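Local coordinates for protein EscN (Escherichia coli O127:H6, PDB 2OBL) that belongs to the ATP synthase alpha/beta family of P-loop NTPases and is probably a component of a bacterial type III secretion system, at residues D9-R21 with K126-E140. The protein carries 1 engineered substitution. Residues are numbered along the deposited sequence; the frame is centred on the assembly and turned at random.
Sequences DALLGRLIDGIGR and KCVLVVTTSDRPALE
Ile16 bonds to strand 127-132 through both N and O, which face the same neighbour: its N donates to Leu129 O at 2.8 Å, and its O accepts from Val131 N, also 2.8 Å and nearly straight at 167°. Arg14 O, taking the N-H of Leu129, and Gly13 N, bonded to Cys127 O at 2.7 Å, carry the pairing back into the type II turn of Leu11 to Arg14. On one face of this short parallel pairing, Leu15 reaches across with CD2, which lies 3.7 Å from Leu129 CB and touches Val131 CG2; helix 109-116 packs there through Leu116. On the face of Ile16, Val128 points CG2 at Leu12 CD2 (3.7 Å), the two side chains meeting at about a right angle. Strand 15-16 thus extends the mixed sheet of a P-loop NTPase fold, lying next to 127-132, whose other neighbour is strand 99-105. Past the strand the contact turns polar and partly hydrated. Glu140, CG anti to its N (chi1 -153°) and extended beyond, brings OE2 to Gly18 N with its anti lone pair (3.2 Å). Asp17 OD2 stands 3.9 Å from Glu140 OE2, the carboxylate planes 72° apart; a water donating to both probably eases their repulsion, as may Arg21 NH1 on Asp17 OD2 and Arg136 NE on Glu140 OE1, 2.7 Å away on its syn side.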
loop_
_atom_site.group_PDB
_atom_site.type_symbol
_atom_site.label_atom_id
_atom_site.label_comp_id
_atom_site.label_asym_id
_atom_site.label_seq_id
_atom_site.Cartn_x
_atom_site.Cartn_y
_atom_site.Cartn_z
ATOM N N ASP A 9 -11.739 20.900 -5.392
ATOM C CA ASP A 9 -10.627 20.567 -6.276
ATOM C C ASP A 9 -9.321 21.239 -5.832
ATOM O O ASP A 9 -8.238 20.714 -6.092
ATOM C CB ASP A 9 -10.935 20.955 -7.723
ATOM C CG ASP A 9 -11.998 20.083 -8.359
ATOM O OD1 ASP A 9 -12.388 19.041 -7.785
ATOM O OD2 ASP A 9 -12.445 20.450 -9.462
ATOM N N ALA A 10 -9.424 22.385 -5.156
ATOM C CA ALA A 10 -8.246 23.175 -4.784
ATOM C C ALA A 10 -7.348 22.470 -3.769
ATOM O O ALA A 10 -6.254 22.956 -3.440
ATOM C CB ALA A 10 -8.655 24.576 -4.271
ATOM N N LEU A 11 -7.807 21.313 -3.294
ATOM C CA LEU A 11 -7.034 20.508 -2.368
ATOM C C LEU A 11 -5.822 19.889 -3.060
ATOM O O LEU A 11 -4.837 19.562 -2.409
ATOM C CB LEU A 11 -7.899 19.402 -1.743
ATOM C CG LEU A 11 -8.955 19.781 -0.704
ATOM C CD1 LEU A 11 -9.797 18.579 -0.330
ATOM C CD2 LEU A 11 -8.301 20.374 0.541
ATOM N N LEU A 12 -5.892 19.719 -4.377
ATOM C CA LEU A 12 -4.801 19.072 -5.108
ATOM C C LEU A 12 -3.501 19.880 -5.049
ATOM O O LEU A 12 -3.504 21.112 -5.238
ATOM C CB LEU A 12 -5.180 18.826 -6.566
ATOM C CG LEU A 12 -6.195 17.734 -6.887
ATOM C CD1 LEU A 12 -6.313 17.591 -8.397
ATOM C CD2 LEU A 12 -5.784 16.410 -6.249
ATOM N N GLY A 13 -2.404 19.178 -4.783
ATOM C CA GLY A 13 -1.080 19.777 -4.690
ATOM C C GLY A 13 -0.797 20.382 -3.330
ATOM O O GLY A 13 0.251 20.991 -3.126
ATOM N N ARG A 14 -1.708 20.201 -2.382
ATOM C CA ARG A 14 -1.596 20.886 -1.093
ATOM C C ARG A 14 -1.275 19.995 0.100
ATOM O O ARG A 14 -1.674 18.833 0.150
ATOM C CB ARG A 14 -2.860 21.685 -0.796
ATOM C CG ARG A 14 -3.106 22.797 -1.798
ATOM C CD ARG A 14 -3.924 23.910 -1.187
ATOM N NE ARG A 14 -3.613 25.188 -1.823
ATOM C CZ ARG A 14 -2.880 26.143 -1.260
ATOM N NH1 ARG A 14 -2.387 25.990 -0.026
ATOM N NH2 ARG A 14 -2.647 27.257 -1.927
ATOM N N LEU A 15 -0.575 20.573 1.070
ATOM C CA LEU A 15 -0.360 19.931 2.366
ATOM C C LEU A 15 -1.472 20.368 3.297
ATOM O O LEU A 15 -1.704 21.562 3.493
ATOM C CB LEU A 15 0.976 20.363 2.969
ATOM C CG LEU A 15 2.230 19.799 2.326
ATOM C CD1 LEU A 15 3.425 20.666 2.707
ATOM C CD2 LEU A 15 2.415 18.389 2.799
ATOM N N ILE A 16 -2.126 19.382 3.890
ATOM C CA ILE A 16 -3.353 19.560 4.627
ATOM C C ILE A 16 -3.147 18.891 5.977
ATOM O O ILE A 16 -2.542 17.817 6.026
ATOM C CB ILE A 16 -4.456 18.770 3.865
ATOM C CG1 ILE A 16 -4.690 19.384 2.480
ATOM C CG2 ILE A 16 -5.699 18.655 4.658
ATOM C CD1 ILE A 16 -5.119 20.782 2.529
ATOM N N ASP A 17 -3.648 19.488 7.060
ATOM C CA ASP A 17 -3.511 18.867 8.391
ATOM C C ASP A 17 -4.541 17.775 8.649
ATOM O O ASP A 17 -5.296 17.412 7.751
ATOM C CB ASP A 17 -3.469 19.892 9.543
ATOM C CG ASP A 17 -4.819 20.541 9.845
ATOM O OD1 ASP A 17 -5.862 20.087 9.346
ATOM O OD2 ASP A 17 -4.828 21.538 10.614
ATOM N N GLY A 18 -4.550 17.248 9.872
ATOM C CA GLY A 18 -5.393 16.088 10.217
ATOM C C GLY A 18 -6.892 16.330 10.118
ATOM O O GLY A 18 -7.674 15.388 9.973
ATOM N N ILE A 19 -7.308 17.586 10.243
ATOM C CA ILE A 19 -8.721 17.907 10.082
ATOM C C ILE A 19 -8.982 18.712 8.810
ATOM O O ILE A 19 -10.003 19.403 8.696
ATOM C CB ILE A 19 -9.313 18.616 11.324
ATOM C CG1 ILE A 19 -8.513 19.873 11.674
ATOM C CG2 ILE A 19 -9.345 17.661 12.508
ATOM C CD1 ILE A 19 -9.176 20.728 12.758
ATOM N N GLY A 20 -8.055 18.615 7.858
ATOM C CA GLY A 20 -8.274 19.114 6.504
ATOM C C GLY A 20 -7.869 20.550 6.191
ATOM O O GLY A 20 -8.063 21.026 5.070
ATOM N N ARG A 21 -7.271 21.234 7.161
ATOM C CA ARG A 21 -6.896 22.637 6.976
ATOM C C ARG A 21 -5.547 22.750 6.268
ATOM O O ARG A 21 -4.572 22.137 6.687
ATOM C CB ARG A 21 -6.860 23.363 8.332
ATOM C CG ARG A 21 -8.195 23.338 9.083
ATOM C CD ARG A 21 -8.028 23.351 10.605
ATOM N NE ARG A 21 -7.740 24.681 11.137
ATOM C CZ ARG A 21 -6.612 25.014 11.757
ATOM N NH1 ARG A 21 -5.657 24.110 11.952
ATOM N NH2 ARG A 21 -6.443 26.253 12.193
ATOM N N LYS A 126 -1.096 15.833 -8.587
ATOM C CA LYS A 126 -2.320 15.031 -8.454
ATOM C C LYS A 126 -2.503 14.434 -7.060
ATOM O O LYS A 126 -3.354 13.558 -6.865
ATOM C CB LYS A 126 -2.377 13.928 -9.507
ATOM C CG LYS A 126 -1.315 12.868 -9.376
ATOM C CD LYS A 126 -1.528 11.807 -10.447
ATOM C CE LYS A 126 -0.521 10.675 -10.335
ATOM N NZ LYS A 126 -0.760 9.709 -11.445
ATOM N N CYS A 127 -1.725 14.932 -6.104
ATOM C CA CYS A 127 -1.772 14.457 -4.722
ATOM C C CYS A 127 -2.479 15.421 -3.782
ATOM O O CYS A 127 -2.354 16.643 -3.898
ATOM C CB CYS A 127 -0.350 14.246 -4.178
ATOM S SG CYS A 127 0.557 12.825 -4.824
ATOM N N VAL A 128 -3.213 14.857 -2.835
ATOM C CA VAL A 128 -3.585 15.588 -1.630
ATOM C C VAL A 128 -2.796 14.975 -0.479
ATOM O O VAL A 128 -2.820 13.758 -0.274
ATOM C CB VAL A 128 -5.099 15.500 -1.338
ATOM C CG1 VAL A 128 -5.443 16.381 -0.139
ATOM C CG2 VAL A 128 -5.905 15.932 -2.555
ATOM N N LEU A 129 -2.066 15.809 0.252
ATOM C CA LEU A 129 -1.135 15.322 1.266
ATOM C C LEU A 129 -1.660 15.635 2.660
ATOM O O LEU A 129 -1.518 16.762 3.137
ATOM C CB LEU A 129 0.228 15.989 1.066
ATOM C CG LEU A 129 0.812 15.853 -0.343
ATOM C CD1 LEU A 129 1.997 16.796 -0.528
ATOM C CD2 LEU A 129 1.235 14.428 -0.587
ATOM N N VAL A 130 -2.299 14.649 3.297
ATOM C CA VAL A 130 -2.781 14.809 4.659
ATOM C C VAL A 130 -1.648 14.402 5.599
ATOM O O VAL A 130 -1.242 13.241 5.645
ATOM C CB VAL A 130 -4.026 13.952 4.933
ATOM C CG1 VAL A 130 -4.479 14.135 6.397
ATOM C CG2 VAL A 130 -5.145 14.303 3.946
ATOM N N VAL A 131 -1.100 15.376 6.314
ATOM C CA VAL A 131 0.081 15.110 7.128
ATOM C C VAL A 131 -0.152 15.475 8.577
ATOM O O VAL A 131 -0.527 16.615 8.896
ATOM C CB VAL A 131 1.297 15.899 6.605
ATOM C CG1 VAL A 131 2.521 15.681 7.515
ATOM C CG2 VAL A 131 1.581 15.539 5.149
ATOM N N THR A 132 0.070 14.505 9.466
ATOM C CA THR A 132 0.003 14.756 10.904
ATOM C C THR A 132 1.172 14.081 11.594
ATOM O O THR A 132 1.179 12.854 11.762
ATOM C CB THR A 132 -1.328 14.267 11.529
ATOM O OG1 THR A 132 -1.538 12.879 11.223
ATOM C CG2 THR A 132 -2.489 15.079 10.987
ATOM N N THR A 133 2.158 14.879 11.982
ATOM C CA THR A 133 3.365 14.343 12.581
ATOM C C THR A 133 3.178 13.932 14.037
ATOM O O THR A 133 2.126 14.187 14.644
ATOM C CB THR A 133 4.516 15.340 12.468
ATOM O OG1 THR A 133 4.100 16.571 13.053
ATOM C CG2 THR A 133 4.843 15.575 11.003
ATOM N N SER A 134 4.208 13.294 14.590
ATOM C CA SER A 134 4.131 12.705 15.921
ATOM C C SER A 134 3.819 13.731 17.011
ATOM O O SER A 134 3.240 13.387 18.040
ATOM C CB SER A 134 5.433 11.965 16.257
ATOM O OG SER A 134 6.540 12.838 16.168
ATOM N N ASP A 135 4.190 14.986 16.778
ATOM C CA ASP A 135 4.015 16.029 17.795
ATOM C C ASP A 135 2.571 16.491 17.916
ATOM O O ASP A 135 2.189 17.112 18.919
ATOM C CB ASP A 135 4.906 17.235 17.492
ATOM C CG ASP A 135 4.805 17.681 16.042
ATOM O OD1 ASP A 135 5.194 16.893 15.154
ATOM O OD2 ASP A 135 4.351 18.818 15.779
ATOM N N ARG A 136 1.768 16.211 16.897
ATOM C CA ARG A 136 0.388 16.659 16.900
ATOM C C ARG A 136 -0.424 15.855 17.916
ATOM O O ARG A 136 -0.060 14.722 18.252
ATOM C CB ARG A 136 -0.217 16.530 15.498
ATOM C CG ARG A 136 0.486 17.356 14.425
ATOM C CD ARG A 136 0.658 18.819 14.858
ATOM N NE ARG A 136 -0.606 19.430 15.271
ATOM C CZ ARG A 136 -0.712 20.366 16.217
ATOM N NH1 ARG A 136 0.366 20.791 16.863
ATOM N NH2 ARG A 136 -1.902 20.867 16.528
ATOM N N PRO A 137 -1.527 16.432 18.411
ATOM C CA PRO A 137 -2.363 15.707 19.371
ATOM C C PRO A 137 -2.926 14.410 18.796
ATOM O O PRO A 137 -3.124 14.302 17.580
ATOM C CB PRO A 137 -3.504 16.690 19.650
ATOM C CG PRO A 137 -2.908 18.040 19.353
ATOM C CD PRO A 137 -2.048 17.790 18.151
ATOM N N ALA A 138 -3.203 13.448 19.674
ATOM C CA ALA A 138 -3.718 12.161 19.244
ATOM C C ALA A 138 -5.000 12.333 18.430
ATOM O O ALA A 138 -5.177 11.676 17.416
ATOM C CB ALA A 138 -3.935 11.236 20.436
ATOM N N LEU A 139 -5.886 13.232 18.857
ATOM C CA LEU A 139 -7.142 13.459 18.133
ATOM C C LEU A 139 -6.911 13.832 16.671
ATOM O O LEU A 139 -7.614 13.353 15.776
ATOM C CB LEU A 139 -7.990 14.542 18.820
ATOM C CG LEU A 139 -9.435 14.677 18.316
ATOM C CD1 LEU A 139 -10.216 13.405 18.562
ATOM C CD2 LEU A 139 -10.137 15.854 18.975
ATOM N N GLU A 140 -5.927 14.690 16.427
ATOM C CA GLU A 140 -5.598 15.071 15.074
ATOM C C GLU A 140 -5.021 13.903 14.267
ATOM O O GLU A 140 -5.376 13.717 13.116
ATOM C CB GLU A 140 -4.634 16.254 15.067
ATOM C CG GLU A 140 -4.757 17.085 13.822
ATOM C CD GLU A 140 -3.655 18.094 13.694
ATOM O OE1 GLU A 140 -3.085 18.490 14.722
ATOM O OE2 GLU A 140 -3.362 18.486 12.556
HETATM O O HOH W 1 -3.183 21.127 13.128
#